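Local coordinates for protein homoserine dehydrogenase (Staphylococcus aureus M1064, PDB 4PG7) that catalyses the NAD(P)-dependent interconversion of L-homoserine and L-aspartate semialdehyde, a step of the aspartate pathway, and carries a C-terminal ACT domain, at residues K173-F184 / V297-I307; I185-F196 / I248-N257. All blocks are in the same frame, centred on the assembly; numbering follows the deposited sequence.

Contact 1 of 2, residues K173-F184 / V297-I307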
loop_
_atom_site.group_PDB
_atom_site.type_symbol
_atom_site.label_atom_id
_atom_site.label_comp_id
_atom_site.label_asym_id
_atom_site.label_seq_id
_atom_site.Cartn_x
_atom_site.Cartn_y
_atom_site.Cartn_z
ATOM N N LYS A 173 -5.024 14.510 3.739
ATOM C CA LYS A 173 -6.328 13.898 3.511
ATOM C C LYS A 173 -6.162 12.396 3.300
ATOM O O LYS A 173 -5.186 11.953 2.712
ATOM C CB LYS A 173 -7.024 14.551 2.306
ATOM C CG LYS A 173 -8.364 13.932 1.899
ATOM C CD LYS A 173 -9.005 14.737 0.775
ATOM C CE LYS A 173 -10.297 14.100 0.297
ATOM N NZ LYS A 173 -10.822 14.731 -0.947
ATOM N N PHE A 174 -7.106 11.619 3.810
ATOM C CA PHE A 174 -7.223 10.223 3.406
ATOM C C PHE A 174 -8.653 9.896 3.087
ATOM O O PHE A 174 -9.574 10.481 3.651
ATOM C CB PHE A 174 -6.685 9.271 4.484
ATOM C CG PHE A 174 -7.510 9.231 5.743
ATOM C CD1 PHE A 174 -8.633 8.403 5.834
ATOM C CD2 PHE A 174 -7.159 9.972 6.843
ATOM C CE1 PHE A 174 -9.398 8.350 6.982
ATOM C CE2 PHE A 174 -7.919 9.918 8.005
ATOM C CZ PHE A 174 -9.043 9.123 8.074
ATOM N N MET A 175 -8.828 8.946 2.178
ATOM C CA MET A 175 -10.135 8.385 1.857
ATOM C C MET A 175 -9.975 6.883 1.825
ATOM O O MET A 175 -9.030 6.377 1.214
ATOM C CB MET A 175 -10.605 8.832 0.477
ATOM C CG MET A 175 -10.839 10.306 0.345
ATOM S SD MET A 175 -11.576 10.656 -1.248
ATOM C CE MET A 175 -10.225 10.399 -2.364
ATOM N N GLY A 176 -10.909 6.169 2.431
ATOM C CA GLY A 176 -10.791 4.753 2.495
ATOM C C GLY A 176 -12.063 3.983 2.347
ATOM O O GLY A 176 -13.153 4.468 2.691
ATOM N N ILE A 177 -11.915 2.769 1.820
ATOM C CA ILE A 177 -12.955 1.762 1.869
ATOM C C ILE A 177 -12.552 0.887 3.042
ATOM O O ILE A 177 -11.533 0.217 2.960
ATOM C CB ILE A 177 -13.044 0.998 0.544
ATOM C CG1 ILE A 177 -13.528 1.963 -0.545
ATOM C CG2 ILE A 177 -13.944 -0.225 0.688
ATOM C CD1 ILE A 177 -13.351 1.486 -1.975
ATOM N N LEU A 178 -13.306 0.985 4.150
ATOM C CA LEU A 178 -12.840 0.528 5.444
ATOM C C LEU A 178 -13.702 -0.540 6.073
ATOM O O LEU A 178 -13.442 -0.956 7.205
ATOM C CB LEU A 178 -12.708 1.690 6.423
ATOM C CG LEU A 178 -11.754 2.795 5.970
ATOM C CD1 LEU A 178 -11.758 3.928 6.982
ATOM C CD2 LEU A 178 -10.346 2.254 5.804
ATOM N N ASN A 179 -14.694 -1.015 5.341
ATOM C CA ASN A 179 -15.544 -2.058 5.860
ATOM C C ASN A 179 -15.814 -3.017 4.710
ATOM O O ASN A 179 -16.439 -2.648 3.725
ATOM C CB ASN A 179 -16.833 -1.433 6.424
ATOM C CG ASN A 179 -17.787 -2.477 6.963
ATOM O OD1 ASN A 179 -18.816 -2.771 6.361
ATOM N ND2 ASN A 179 -17.416 -3.073 8.085
ATOM N N GLY A 180 -15.329 -4.243 4.839
ATOM C CA GLY A 180 -15.456 -5.266 3.788
ATOM C C GLY A 180 -16.896 -5.609 3.446
ATOM O O GLY A 180 -17.251 -5.762 2.280
ATOM N N THR A 181 -17.732 -5.727 4.469
ATOM C CA THR A 181 -19.128 -6.162 4.266
ATOM C C THR A 181 -19.945 -5.158 3.461
ATOM O O THR A 181 -20.677 -5.547 2.540
ATOM C CB THR A 181 -19.811 -6.416 5.622
ATOM O OG1 THR A 181 -19.140 -7.503 6.277
ATOM C CG2 THR A 181 -21.276 -6.754 5.429
ATOM N N SER A 182 -19.816 -3.876 3.794
ATOM C CA SER A 182 -20.531 -2.852 3.039
ATOM C C SER A 182 -20.049 -2.735 1.616
ATOM O O SER A 182 -20.830 -2.539 0.712
ATOM C CB SER A 182 -20.386 -1.481 3.667
ATOM O OG SER A 182 -21.166 -1.372 4.830
ATOM N N ASN A 183 -18.738 -2.827 1.420
ATOM C CA ASN A 183 -18.209 -2.784 0.083
ATOM C C ASN A 183 -18.667 -3.980 -0.721
ATOM O O ASN A 183 -19.010 -3.841 -1.902
ATOM C CB ASN A 183 -16.693 -2.715 0.085
ATOM C CG ASN A 183 -16.164 -2.154 -1.205
ATOM O OD1 ASN A 183 -16.636 -1.096 -1.663
ATOM N ND2 ASN A 183 -15.193 -2.826 -1.810
ATOM N N PHE A 184 -18.685 -5.149 -0.098
ATOM C CA PHE A 184 -19.200 -6.364 -0.761
ATOM C C PHE A 184 -20.628 -6.151 -1.245
ATOM O O PHE A 184 -20.976 -6.475 -2.383
ATOM C CB PHE A 184 -19.135 -7.572 0.171
ATOM C CG PHE A 184 -19.627 -8.854 -0.469
ATOM C CD1 PHE A 184 -18.752 -9.706 -1.122
ATOM C CD2 PHE A 184 -20.971 -9.185 -0.449
ATOM C CE1 PHE A 184 -19.215 -10.887 -1.751
ATOM C CE2 PHE A 184 -21.443 -10.343 -1.062
ATOM C CZ PHE A 184 -20.559 -11.188 -1.726
ATOM N N VAL A 297 -11.805 -0.898 -6.271
ATOM C CA VAL A 297 -11.719 -1.733 -5.086
ATOM C C VAL A 297 -13.086 -2.382 -4.798
ATOM O O VAL A 297 -14.038 -1.705 -4.383
ATOM C CB VAL A 297 -11.252 -0.899 -3.889
ATOM C CG1 VAL A 297 -11.186 -1.735 -2.625
ATOM C CG2 VAL A 297 -9.881 -0.297 -4.191
ATOM N N GLU A 298 -13.169 -3.684 -5.048
ATOM C CA GLU A 298 -14.440 -4.417 -5.093
ATOM C C GLU A 298 -14.536 -5.474 -4.019
ATOM O O GLU A 298 -13.534 -5.858 -3.394
ATOM C CB GLU A 298 -14.621 -5.106 -6.466
ATOM C CG GLU A 298 -14.736 -4.161 -7.658
ATOM C CD GLU A 298 -15.838 -3.100 -7.516
ATOM O OE1 GLU A 298 -16.945 -3.376 -7.002
ATOM O OE2 GLU A 298 -15.599 -1.954 -7.923
ATOM N N ASP A 299 -15.765 -5.917 -3.795
ATOM C CA ASP A 299 -16.070 -7.012 -2.889
ATOM C C ASP A 299 -15.607 -6.702 -1.480
ATOM O O ASP A 299 -15.730 -5.565 -1.044
ATOM C CB ASP A 299 -15.500 -8.314 -3.462
ATOM C CG ASP A 299 -16.004 -8.567 -4.869
ATOM O OD1 ASP A 299 -17.175 -8.216 -5.165
ATOM O OD2 ASP A 299 -15.246 -9.097 -5.696
ATOM N N GLU A 300 -15.016 -7.662 -0.793
ATOM C CA GLU A 300 -14.604 -7.470 0.590
ATOM C C GLU A 300 -13.242 -6.794 0.748
ATOM O O GLU A 300 -12.764 -6.634 1.860
ATOM C CB GLU A 300 -14.635 -8.800 1.355
ATOM C CG GLU A 300 -13.505 -9.792 1.066
ATOM C CD GLU A 300 -13.749 -10.698 -0.127
ATOM O OE1 GLU A 300 -14.540 -10.350 -1.046
ATOM O OE2 GLU A 300 -13.107 -11.769 -0.167
ATOM N N TYR A 301 -12.614 -6.389 -0.346
ATOM C CA TYR A 301 -11.317 -5.714 -0.245
ATOM C C TYR A 301 -11.479 -4.317 0.327
ATOM O O TYR A 301 -12.532 -3.709 0.197
ATOM C CB TYR A 301 -10.598 -5.682 -1.589
ATOM C CG TYR A 301 -9.887 -6.975 -1.884
ATOM C CD1 TYR A 301 -8.549 -7.116 -1.594
ATOM C CD2 TYR A 301 -10.555 -8.069 -2.430
ATOM C CE1 TYR A 301 -7.879 -8.294 -1.842
ATOM C CE2 TYR A 301 -9.880 -9.265 -2.687
ATOM C CZ TYR A 301 -8.543 -9.367 -2.381
ATOM O OH TYR A 301 -7.817 -10.519 -2.619
ATOM N N ASN A 302 -10.444 -3.871 1.027
ATOM C CA ASN A 302 -10.358 -2.539 1.576
ATOM C C ASN A 302 -9.178 -1.805 0.950
ATOM O O ASN A 302 -8.366 -2.400 0.253
ATOM C CB ASN A 302 -10.219 -2.610 3.103
ATOM C CG ASN A 302 -11.527 -3.020 3.791
ATOM O OD1 ASN A 302 -12.590 -3.124 3.155
ATOM N ND2 ASN A 302 -11.462 -3.228 5.069
ATOM N N ALA A 303 -9.132 -0.496 1.170
ATOM C CA ALA A 303 -8.066 0.332 0.656
ATOM C C ALA A 303 -8.047 1.656 1.379
ATOM O O ALA A 303 -9.116 2.162 1.783
ATOM C CB ALA A 303 -8.215 0.552 -0.856
ATOM N N ILE A 304 -6.843 2.188 1.571
ATOM C CA ILE A 304 -6.661 3.563 2.062
ATOM C C ILE A 304 -5.868 4.342 1.060
ATOM O O ILE A 304 -4.746 3.956 0.728
ATOM C CB ILE A 304 -5.846 3.717 3.370
ATOM C CG1 ILE A 304 -6.167 2.615 4.328
ATOM C CG2 ILE A 304 -6.118 5.090 4.007
ATOM C CD1 ILE A 304 -7.516 2.759 4.961
ATOM N N TYR A 305 -6.453 5.451 0.638
ATOM C CA TYR A 305 -5.879 6.346 -0.319
ATOM C C TYR A 305 -5.440 7.601 0.426
ATOM O O TYR A 305 -6.259 8.253 1.070
ATOM C CB TYR A 305 -6.930 6.718 -1.342
ATOM C CG TYR A 305 -6.400 7.367 -2.567
ATOM C CD1 TYR A 305 -6.035 6.608 -3.677
ATOM C CD2 TYR A 305 -6.276 8.742 -2.642
ATOM C CE1 TYR A 305 -5.540 7.199 -4.823
ATOM C CE2 TYR A 305 -5.797 9.353 -3.789
ATOM C CZ TYR A 305 -5.421 8.576 -4.871
ATOM O OH TYR A 305 -4.937 9.204 -5.993
ATOM N N VAL A 306 -4.173 7.964 0.281
ATOM C CA VAL A 306 -3.566 9.000 1.116
ATOM C C VAL A 306 -3.017 10.100 0.230
ATOM O O VAL A 306 -2.323 9.824 -0.761
ATOM C CB VAL A 306 -2.444 8.392 1.968
ATOM C CG1 VAL A 306 -1.673 9.463 2.703
ATOM C CG2 VAL A 306 -3.026 7.386 2.941
ATOM N N ILE A 307 -3.361 11.340 0.578
ATOM C CA ILE A 307 -2.978 12.531 -0.178
ATOM C C ILE A 307 -2.126 13.413 0.727
ATOM O O ILE A 307 -2.415 13.545 1.925
ATOM C CB ILE A 307 -4.227 13.287 -0.642
ATOM C CG1 ILE A 307 -5.016 12.425 -1.627
ATOM C CG2 ILE A 307 -3.867 14.636 -1.278
ATOM C CD1 ILE A 307 -6.463 12.815 -1.765
HETATM O O HOH W 1 -19.782 -8.394 -4.403
#
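The Phe184 ring has a water over the centre of one face and the carboxylate oxygen Glu300 OE1 at its edge. That water donates to Phe184 O and Asp299 OD1, tying the helix to the turn; Asp299 OD1 also forms a salt bridge with Lys191. The Asn183 amide bridges two carbonyls through one nitrogen: ND2 gives a straight bond to Val297 O at 3.0 Å (177°), with the acceptor in the amide plane but ND2 above the carbonyl plane, and a more bent one to Asp299 O at 2.9 Å (132°). With CG anti to the backbone N (chi1 -158°), the amide leaves the helix toward the type II' turn from Glu298 to Tyr301, and its two N-H groups suit two neighbouring carbonyls. The Tyr305 ring is touched obliquely by Met175 CE, 4.3 Å from CD2; the flexible thioether fits against it. Ile177 CD1 lies alongside Val297 CB at 3.7 Å, the side chains running in opposite directions. Gly176, without a side chain, brings its CA to 3.2 Å from Ala303 O. Bonds such as Tyr305 N to Met175 O (2.8 Å) join antiparallel strands 173-177 and 302-307, part of the mixed sheet in what is probably the catalytic region, as in other homoserine dehydrogenases.

Contact 2 of 2, residues I185-F196 / I248-N257; sequences ILSKMTKEQTTF and ISGVTLTDIN. With LYS (lysine), chain K.
Gln193 and Asn257 join their side-chain amides by a reciprocal pair of hydrogen bonds, the planes only 21° apart. Asn257 ND2 donates to Gln193 OE1 at 2.8 Å and Gln193 NE2 returns a bond to Asn257 OD1 at 3.1 Å, each in the carbonyl plane on a lone pair. The bend of the Gln193 chain at chi2 (-72°) also brings NE2 to Thr190 O at 3.0 Å, and the three bonds fix the rotation of this amide. An amide suits both places, offering a donor and an acceptor side by side.

Van der Waals contacts join helices 185-192 and 253-257, which cross at -72° with axes 9.8 Å apart, and extend to the turn before the second helix. Ile256 CD1 reaches across to Met189 CB at 3.6 Å, and the slender CE of Met189 bends in at Val251 O. Leu253, near the N-terminus of its helix, spreads its two methyls over Met189 O and Gln193 O. Earlier on the first helix, Leu186 divides its methyls: CD1 meets Ile248 CG2 and CD2 meets Val251 CG1.

At the start of helix 253-257, Thr252 and Asp255 form a capping box: Asp255 N donates to Thr252 OG1, while Thr252 N donates to Asp255 OD2. Asp255 OD2 also pairs with Lys439 of the lysine pocket, to which Gly250 and Thr252 belong.

The aromatic contact is a CH-pi one. Ser249 CA sits 3.8 Å from the centroid of the Phe196 ring, over its face, and Ile248 CD1 meets the ring's edge at CE1. Phe196 offers a broad flat surface to the type I turn from Ile248 to Val251.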
loop_
_atom_site.group_PDB
_atom_site.type_symbol
_atom_site.label_atom_id
_atom_site.label_comp_id
_atom_site.label_asym_id
_atom_site.label_seq_id
_atom_site.Cartn_x
_atom_site.Cartn_y
_atom_site.Cartn_z
ATOM N N ILE A 185 -21.461 -5.583 -0.377
ATOM C CA ILE A 185 -22.861 -5.367 -0.712
ATOM C C ILE A 185 -22.996 -4.415 -1.882
ATOM O O ILE A 185 -23.768 -4.672 -2.827
ATOM C CB ILE A 185 -23.633 -4.861 0.530
ATOM C CG1 ILE A 185 -23.771 -6.002 1.532
ATOM C CG2 ILE A 185 -25.004 -4.325 0.148
ATOM C CD1 ILE A 185 -24.146 -5.586 2.939
ATOM N N LEU A 186 -22.256 -3.293 -1.839
ATOM C CA LEU A 186 -22.326 -2.332 -2.949
ATOM C C LEU A 186 -21.841 -2.939 -4.283
ATOM O O LEU A 186 -22.407 -2.658 -5.334
ATOM C CB LEU A 186 -21.578 -1.051 -2.614
ATOM C CG LEU A 186 -22.195 -0.184 -1.508
ATOM C CD1 LEU A 186 -21.283 0.979 -1.176
ATOM C CD2 LEU A 186 -23.549 0.323 -1.915
ATOM N N SER A 187 -20.793 -3.753 -4.229
ATOM C CA SER A 187 -20.298 -4.456 -5.420
ATOM C C SER A 187 -21.352 -5.404 -5.988
ATOM O O SER A 187 -21.557 -5.467 -7.185
ATOM C CB SER A 187 -19.018 -5.232 -5.101
ATOM O OG SER A 187 -17.962 -4.334 -4.799
ATOM N N LYS A 188 -22.021 -6.132 -5.105
ATOM C CA LYS A 188 -23.076 -7.054 -5.518
ATOM C C LYS A 188 -24.236 -6.317 -6.191
ATOM O O LYS A 188 -24.694 -6.722 -7.259
ATOM C CB LYS A 188 -23.570 -7.818 -4.298
ATOM C CG LYS A 188 -24.611 -8.885 -4.599
ATOM C CD LYS A 188 -24.023 -10.108 -5.285
ATOM C CE LYS A 188 -23.156 -10.938 -4.353
ATOM N NZ LYS A 188 -22.851 -12.255 -4.967
ATOM N N MET A 189 -24.697 -5.232 -5.567
ATOM C CA MET A 189 -25.770 -4.428 -6.129
ATOM C C MET A 189 -25.376 -3.967 -7.505
ATOM O O MET A 189 -26.150 -4.058 -8.465
ATOM C CB MET A 189 -26.070 -3.214 -5.249
ATOM C CG MET A 189 -26.694 -3.536 -3.911
ATOM S SD MET A 189 -26.887 -2.095 -2.843
ATOM C CE MET A 189 -28.141 -1.212 -3.756
ATOM N N THR A 190 -24.145 -3.486 -7.603
ATOM C CA THR A 190 -23.652 -2.913 -8.834
ATOM C C THR A 190 -23.490 -3.963 -9.949
ATOM O O THR A 190 -24.003 -3.778 -11.052
ATOM C CB THR A 190 -22.319 -2.194 -8.601
ATOM O OG1 THR A 190 -22.484 -1.189 -7.580
ATOM C CG2 THR A 190 -21.796 -1.579 -9.911
ATOM N N LYS A 191 -22.774 -5.042 -9.661
ATOM C CA LYS A 191 -22.446 -6.032 -10.693
ATOM C C LYS A 191 -23.631 -6.916 -11.066
ATOM O O LYS A 191 -23.801 -7.248 -12.240
ATOM C CB LYS A 191 -21.304 -6.934 -10.245
ATOM C CG LYS A 191 -19.980 -6.224 -10.091
ATOM C CD LYS A 191 -18.906 -7.235 -9.718
ATOM C CE LYS A 191 -17.982 -6.743 -8.616
ATOM N NZ LYS A 191 -17.492 -7.917 -7.833
ATOM N N GLU A 192 -24.441 -7.286 -10.079
ATOM C CA GLU A 192 -25.551 -8.207 -10.314
ATOM C C GLU A 192 -26.930 -7.532 -10.387
ATOM O O GLU A 192 -27.929 -8.188 -10.650
ATOM C CB GLU A 192 -25.513 -9.320 -9.269
ATOM C CG GLU A 192 -24.328 -10.252 -9.534
ATOM C CD GLU A 192 -24.147 -11.327 -8.490
ATOM O OE1 GLU A 192 -25.159 -11.924 -8.059
ATOM O OE2 GLU A 192 -22.976 -11.578 -8.108
ATOM N N GLN A 193 -26.969 -6.217 -10.212
ATOM C CA GLN A 193 -28.196 -5.441 -10.347
ATOM C C GLN A 193 -29.284 -5.912 -9.399
ATOM O O GLN A 193 -30.403 -6.179 -9.793
ATOM C CB GLN A 193 -28.674 -5.425 -11.809
ATOM C CG GLN A 193 -27.703 -4.717 -12.735
ATOM C CD GLN A 193 -27.728 -3.215 -12.514
ATOM O OE1 GLN A 193 -28.761 -2.586 -12.690
ATOM N NE2 GLN A 193 -26.605 -2.642 -12.090
ATOM N N THR A 194 -28.931 -6.002 -8.122
ATOM C CA THR A 194 -29.872 -6.393 -7.089
ATOM C C THR A 194 -30.180 -5.203 -6.219
ATOM O O THR A 194 -29.410 -4.244 -6.171
ATOM C CB THR A 194 -29.289 -7.537 -6.223
ATOM O OG1 THR A 194 -28.174 -7.058 -5.469
ATOM C CG2 THR A 194 -28.797 -8.664 -7.088
ATOM N N THR A 195 -31.247 -5.307 -5.445
ATOM C CA THR A 195 -31.560 -4.307 -4.435
ATOM C C THR A 195 -30.638 -4.467 -3.261
ATOM O O THR A 195 -30.004 -5.527 -3.093
ATOM C CB THR A 195 -32.979 -4.497 -3.867
ATOM O OG1 THR A 195 -33.072 -5.792 -3.251
ATOM C CG2 THR A 195 -34.024 -4.366 -4.965
ATOM N N PHE A 196 -30.589 -3.438 -2.419
ATOM C CA PHE A 196 -29.813 -3.493 -1.174
ATOM C C PHE A 196 -30.216 -4.708 -0.329
ATOM O O PHE A 196 -29.364 -5.443 0.184
ATOM C CB PHE A 196 -29.962 -2.207 -0.358
ATOM C CG PHE A 196 -29.449 -2.344 1.042
ATOM C CD1 PHE A 196 -28.080 -2.329 1.298
ATOM C CD2 PHE A 196 -30.323 -2.566 2.099
ATOM C CE1 PHE A 196 -27.598 -2.512 2.580
ATOM C CE2 PHE A 196 -29.842 -2.752 3.382
ATOM C CZ PHE A 196 -28.482 -2.722 3.619
ATOM N N ILE A 248 -25.058 2.495 4.342
ATOM C CA ILE A 248 -25.428 2.172 2.969
ATOM C C ILE A 248 -26.855 1.676 2.805
ATOM O O ILE A 248 -27.279 1.405 1.685
ATOM C CB ILE A 248 -24.473 1.117 2.330
ATOM C CG1 ILE A 248 -24.487 -0.206 3.090
ATOM C CG2 ILE A 248 -23.052 1.658 2.244
ATOM C CD1 ILE A 248 -24.031 -1.368 2.233
ATOM N N SER A 249 -27.627 1.584 3.887
ATOM C CA SER A 249 -28.948 0.944 3.783
ATOM C C SER A 249 -29.934 1.737 2.923
ATOM O O SER A 249 -30.904 1.173 2.396
ATOM C CB SER A 249 -29.540 0.651 5.168
ATOM O OG SER A 249 -29.975 1.837 5.800
ATOM N N GLY A 250 -29.664 3.021 2.739
ATOM C CA GLY A 250 -30.473 3.874 1.853
ATOM C C GLY A 250 -29.987 3.989 0.405
ATOM O O GLY A 250 -30.642 4.618 -0.420
ATOM N N VAL A 251 -28.846 3.362 0.071
ATOM C CA VAL A 251 -28.370 3.353 -1.312
ATOM C C VAL A 251 -29.240 2.402 -2.139
ATOM O O VAL A 251 -29.437 1.254 -1.757
ATOM C CB VAL A 251 -26.880 2.916 -1.399
ATOM C CG1 VAL A 251 -26.406 2.844 -2.840
ATOM C CG2 VAL A 251 -26.000 3.882 -0.620
ATOM N N THR A 252 -29.727 2.856 -3.290
ATOM C CA THR A 252 -30.568 2.034 -4.133
ATOM C C THR A 252 -29.887 1.726 -5.448
ATOM O O THR A 252 -28.943 2.409 -5.851
ATOM C CB THR A 252 -31.906 2.734 -4.493
ATOM O OG1 THR A 252 -31.632 3.917 -5.256
ATOM C CG2 THR A 252 -32.716 3.106 -3.227
ATOM N N LEU A 253 -30.427 0.743 -6.154
ATOM C CA LEU A 253 -29.944 0.391 -7.463
ATOM C C LEU A 253 -30.072 1.563 -8.429
ATOM O O LEU A 253 -29.206 1.772 -9.284
ATOM C CB LEU A 253 -30.682 -0.861 -7.941
ATOM C CG LEU A 253 -30.163 -1.540 -9.188
ATOM C CD1 LEU A 253 -28.703 -1.913 -9.036
ATOM C CD2 LEU A 253 -31.045 -2.759 -9.487
ATOM N N THR A 254 -31.111 2.373 -8.257
ATOM C CA THR A 254 -31.250 3.574 -9.039
ATOM C C THR A 254 -30.068 4.527 -8.806
ATOM O O THR A 254 -29.558 5.117 -9.756
ATOM C CB THR A 254 -32.590 4.259 -8.740
ATOM O OG1 THR A 254 -33.648 3.323 -8.994
ATOM C CG2 THR A 254 -32.786 5.463 -9.594
ATOM N N ASP A 255 -29.636 4.689 -7.558
ATOM C CA ASP A 255 -28.486 5.564 -7.261
ATOM C C ASP A 255 -27.282 5.046 -8.000
ATOM O O ASP A 255 -26.592 5.792 -8.648
ATOM C CB ASP A 255 -28.169 5.626 -5.773
ATOM C CG ASP A 255 -29.258 6.291 -4.979
ATOM O OD1 ASP A 255 -29.671 7.405 -5.345
ATOM O OD2 ASP A 255 -29.710 5.700 -3.981
ATOM N N ILE A 256 -27.062 3.741 -7.904
ATOM C CA ILE A 256 -25.946 3.101 -8.542
ATOM C C ILE A 256 -25.957 3.258 -10.059
ATOM O O ILE A 256 -24.926 3.570 -10.663
ATOM C CB ILE A 256 -25.884 1.615 -8.142
ATOM C CG1 ILE A 256 -25.350 1.531 -6.723
ATOM C CG2 ILE A 256 -24.996 0.833 -9.097
ATOM C CD1 ILE A 256 -25.496 0.189 -6.088
ATOM N N ASN A 257 -27.109 3.040 -10.682
ATOM C CA ASN A 257 -27.207 3.123 -12.148
ATOM C C ASN A 257 -27.147 4.558 -12.694
ATOM O O ASN A 257 -26.557 4.808 -13.756
ATOM C CB ASN A 257 -28.445 2.372 -12.639
ATOM C CG ASN A 257 -28.312 0.865 -12.442
ATOM O OD1 ASN A 257 -27.213 0.354 -12.315
ATOM N ND2 ASN A 257 -29.422 0.161 -12.400
HETATM N N LYS K . -34.772 5.156 -0.904
HETATM C CA LYS K . -34.420 6.049 0.251
HETATM C C LYS K . -34.928 7.476 0.066
HETATM O O LYS K . -34.341 8.433 0.606
HETATM C CB LYS K . -32.905 6.071 0.463
HETATM C CG LYS K . -32.479 6.648 1.798
HETATM C CD LYS K . -31.420 7.729 1.654
HETATM C CE LYS K . -31.149 8.356 3.003
HETATM N NZ LYS K . -30.129 9.438 2.955
HETATM O OXT LYS K . -35.947 7.687 -0.609
#

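How the contacts relate
Helix 180-192 links the two contacts, whose centres are about 16 Å apart: its first turn meets the turn 298-301 in contact 1, and its later turns carry contact 2. Polar bonds also join them directly. Asp299 OD1 forms a salt bridge with Lys191 NZ at 2.7 Å, and Glu298 OE1 lies 2.6 Å from Ser187 OG, probably a hydrogen bond. Ile248 CD1 packs on Ser182 O at 3.7 Å. Contact 1 centres on the sheet, its centre about 9 Å from that of the chain, whereas contact 2 has its centre about 22 Å from that of the chain and reaches the bound lysine, with Thr252 CG2 3.7 Å from the ligand's N.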